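PDB 4UAP: glycosyl hydrolase, family 31/fibronectin type III domain protein from Clostridium perfringens, which binds galacto-configured sugars such as GalNAc through a family 32 carbohydrate-binding module, here probably helping a family 31 glycoside hydrolase hold its glycan. Local coordinates for residues T71-M76 / E146-S151. Residues are numbered along the deposited sequence; the frame is centred on the assembly and turned at random.
Sequences TIYNRM and EFYEKS. With NGA (2-acetamido-2-deoxy-beta-D-galactopyranose), chain C.
In the beta-sandwich of this family 32 carbohydrate-binding module, Thr71 and Glu146 form an antiparallel hydrogen-bonded pair that joins strand 64-74 to strand 141-149. The pair is closed by two backbone bonds, Thr71 N to Glu146 O and Glu146 N to Thr71 O, each 2.8 Å. The beta-branched Thr71 suits an extended strand, and its OG1, hydrogen-bonded to Asn69 OD1, lies obliquely off the ring of Tyr148, 4.0 Å from CE1.

On the sheet face that carries Thr71 and Glu146, two tyrosines share one carboxylate oxygen. Tyr73 OH donates to Glu146 OE1 over 2.8 Å, approaching from above the carboxylate plane, while Tyr148 OH reaches the same oxygen on its syn side from the opposite face. Glutamate has the length for this: with CG anti to its own carbonyl carbon (chi1 -65°) and the chain extended beyond, its end comes out beside the Tyr73 ring. That ring stands at 76° to the carboxylate and rests its CE1 3.6 Å from Glu146 CG, adding a nonpolar contact to the polar one. Two donors on opposite faces of one oxygen would stabilise negative charge at OE1 and probably favour the ionised carboxylate, while limiting its rotation.

Farther along the same segment, in a loop, Arg75 joins Arg36, Trp41, Ile42 and Ala85 in the GalNAc pocket. Its fully extended chain delivers a flat, multiply donating guanidinium edge-on to the sugar: NH1 bonds to O3 and O4 of GalNAc, whereas NH2 makes weak bonds to O3 and, at 3.2 Å, to the acetamido oxygen O7.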
loop_
_atom_site.group_PDB
_atom_site.type_symbol
_atom_site.label_atom_id
_atom_site.label_comp_id
_atom_site.label_asym_id
_atom_site.label_seq_id
_atom_site.Cartn_x
_atom_site.Cartn_y
_atom_site.Cartn_z
ATOM N N THR A 71 -8.472 -2.370 0.891
ATOM C CA THR A 71 -8.666 -0.934 0.819
ATOM C C THR A 71 -7.380 -0.223 1.189
ATOM O O THR A 71 -6.856 -0.412 2.290
ATOM C CB THR A 71 -9.785 -0.475 1.766
ATOM O OG1 THR A 71 -11.026 -1.077 1.364
ATOM C CG2 THR A 71 -9.917 1.038 1.745
ATOM N N ILE A 72 -6.883 0.585 0.257
ATOM C CA ILE A 72 -5.678 1.371 0.446
ATOM C C ILE A 72 -6.091 2.785 0.851
ATOM O O ILE A 72 -6.892 3.419 0.162
ATOM C CB ILE A 72 -4.818 1.406 -0.843
ATOM C CG1 ILE A 72 -4.478 -0.029 -1.295
ATOM C CG2 ILE A 72 -3.545 2.232 -0.625
ATOM C CD1 ILE A 72 -3.837 -0.119 -2.680
ATOM N N TYR A 73 -5.570 3.254 1.982
ATOM C CA TYR A 73 -5.858 4.600 2.447
ATOM C C TYR A 73 -4.739 5.544 2.024
ATOM O O TYR A 73 -3.579 5.384 2.419
ATOM C CB TYR A 73 -6.044 4.617 3.964
ATOM C CG TYR A 73 -7.301 3.905 4.424
ATOM C CD1 TYR A 73 -7.328 2.516 4.572
ATOM C CD2 TYR A 73 -8.466 4.623 4.709
ATOM C CE1 TYR A 73 -8.478 1.865 4.992
ATOM C CE2 TYR A 73 -9.626 3.975 5.120
ATOM C CZ TYR A 73 -9.623 2.606 5.268
ATOM O OH TYR A 73 -10.765 1.974 5.688
ATOM N N ASN A 74 -5.100 6.525 1.202
ATOM C CA ASN A 74 -4.128 7.420 0.602
ATOM C C ASN A 74 -3.911 8.672 1.436
ATOM O O ASN A 74 -4.785 9.083 2.193
ATOM C CB ASN A 74 -4.571 7.803 -0.808
ATOM C CG ASN A 74 -4.638 6.604 -1.726
ATOM O OD1 ASN A 74 -3.669 5.860 -1.846
ATOM N ND2 ASN A 74 -5.799 6.382 -2.341
ATOM N N ARG A 75 -2.735 9.270 1.290
ATOM C CA ARG A 75 -2.407 10.456 2.064
ATOM C C ARG A 75 -3.182 11.649 1.523
ATOM O O ARG A 75 -3.006 12.039 0.371
ATOM C CB ARG A 75 -0.904 10.742 2.037
ATOM C CG ARG A 75 -0.527 11.960 2.878
ATOM C CD ARG A 75 0.923 12.335 2.695
ATOM N NE ARG A 75 1.254 13.502 3.501
ATOM C CZ ARG A 75 2.473 14.020 3.583
ATOM N NH1 ARG A 75 3.471 13.470 2.899
ATOM N NH2 ARG A 75 2.687 15.082 4.346
ATOM N N MET A 76 -4.032 12.227 2.364
ATOM C CA MET A 76 -4.873 13.346 1.946
ATOM C C MET A 76 -4.503 14.628 2.689
ATOM O O MET A 76 -4.015 14.587 3.824
ATOM C CB MET A 76 -6.360 13.031 2.174
ATOM C CG MET A 76 -6.825 11.692 1.575
ATOM S SD MET A 76 -6.562 11.526 -0.204
ATOM C CE MET A 76 -7.888 12.565 -0.810
ATOM N N GLU A 146 -6.031 -2.092 4.412
ATOM C CA GLU A 146 -6.928 -2.963 5.180
ATOM C C GLU A 146 -7.508 -4.072 4.318
ATOM O O GLU A 146 -7.839 -3.842 3.155
ATOM C CB GLU A 146 -8.084 -2.153 5.781
ATOM C CG GLU A 146 -7.660 -1.135 6.803
ATOM C CD GLU A 146 -8.836 -0.471 7.469
ATOM O OE1 GLU A 146 -9.927 -0.446 6.857
ATOM O OE2 GLU A 146 -8.670 0.023 8.605
ATOM N N PHE A 147 -7.653 -5.261 4.899
ATOM C CA PHE A 147 -8.198 -6.417 4.185
ATOM C C PHE A 147 -9.523 -6.837 4.820
ATOM O O PHE A 147 -9.621 -6.973 6.038
ATOM C CB PHE A 147 -7.186 -7.578 4.192
ATOM C CG PHE A 147 -5.923 -7.271 3.430
ATOM C CD1 PHE A 147 -4.927 -6.494 4.000
ATOM C CD2 PHE A 147 -5.753 -7.726 2.133
ATOM C CE1 PHE A 147 -3.777 -6.181 3.294
ATOM C CE2 PHE A 147 -4.610 -7.431 1.421
ATOM C CZ PHE A 147 -3.616 -6.651 2.002
ATOM N N TYR A 148 -10.549 -7.007 3.997
ATOM C CA TYR A 148 -11.884 -7.337 4.500
ATOM C C TYR A 148 -12.282 -8.742 4.079
ATOM O O TYR A 148 -12.390 -9.037 2.885
ATOM C CB TYR A 148 -12.915 -6.321 4.004
ATOM C CG TYR A 148 -12.812 -4.987 4.702
ATOM C CD1 TYR A 148 -11.885 -4.033 4.294
ATOM C CD2 TYR A 148 -13.632 -4.689 5.779
ATOM C CE1 TYR A 148 -11.785 -2.808 4.941
ATOM C CE2 TYR A 148 -13.546 -3.478 6.430
ATOM C CZ TYR A 148 -12.621 -2.543 6.015
ATOM O OH TYR A 148 -12.542 -1.343 6.681
ATOM N N GLU A 149 -12.492 -9.608 5.061
ATOM C CA GLU A 149 -12.798 -11.007 4.790
ATOM C C GLU A 149 -14.281 -11.205 4.449
ATOM O O GLU A 149 -15.151 -10.512 4.979
ATOM C CB GLU A 149 -12.399 -11.871 5.993
ATOM C CG GLU A 149 -12.416 -13.372 5.712
ATOM C CD GLU A 149 -11.914 -14.209 6.884
ATOM O OE1 GLU A 149 -11.790 -13.673 8.009
ATOM O OE2 GLU A 149 -11.639 -15.409 6.671
ATOM N N LYS A 150 -14.566 -12.146 3.554
ATOM C CA LYS A 150 -15.947 -12.486 3.248
ATOM C C LYS A 150 -16.521 -13.285 4.412
ATOM O O LYS A 150 -16.081 -14.411 4.671
ATOM C CB LYS A 150 -16.054 -13.276 1.944
ATOM C CG LYS A 150 -17.494 -13.589 1.513
ATOM C CD LYS A 150 -17.523 -14.210 0.120
ATOM C CE LYS A 150 -18.939 -14.472 -0.383
ATOM N NZ LYS A 150 -19.634 -15.524 0.410
ATOM N N SER A 151 -17.476 -12.660 5.108
ATOM C CA SER A 151 -18.233 -13.227 6.233
ATOM C C SER A 151 -17.684 -14.528 6.820
ATOM O O SER A 151 -18.374 -15.547 6.850
ATOM C CB SER A 151 -19.689 -13.443 5.804
ATOM O OG SER A 151 -19.762 -14.087 4.541
HETATM C C1 NGA C . 7.997 16.485 2.285
HETATM C C2 NGA C . 6.721 16.164 3.058
HETATM C C3 NGA C . 6.896 14.860 3.808
HETATM C C4 NGA C . 7.360 13.790 2.828
HETATM C C5 NGA C . 8.709 14.216 2.248
HETATM C C6 NGA C . 9.328 13.273 1.224
HETATM C C7 NGA C . 5.192 17.860 3.989
HETATM C C8 NGA C . 5.009 18.917 5.039
HETATM N N2 NGA C . 6.377 17.237 3.992
HETATM O O1 NGA C . 7.679 17.453 1.313
HETATM O O3 NGA C . 5.664 14.550 4.414
HETATM O O4 NGA C . 6.401 13.676 1.799
HETATM O O5 NGA C . 8.542 15.415 1.552
HETATM O O6 NGA C . 10.507 13.862 0.682
HETATM O O7 NGA C . 4.277 17.612 3.190
#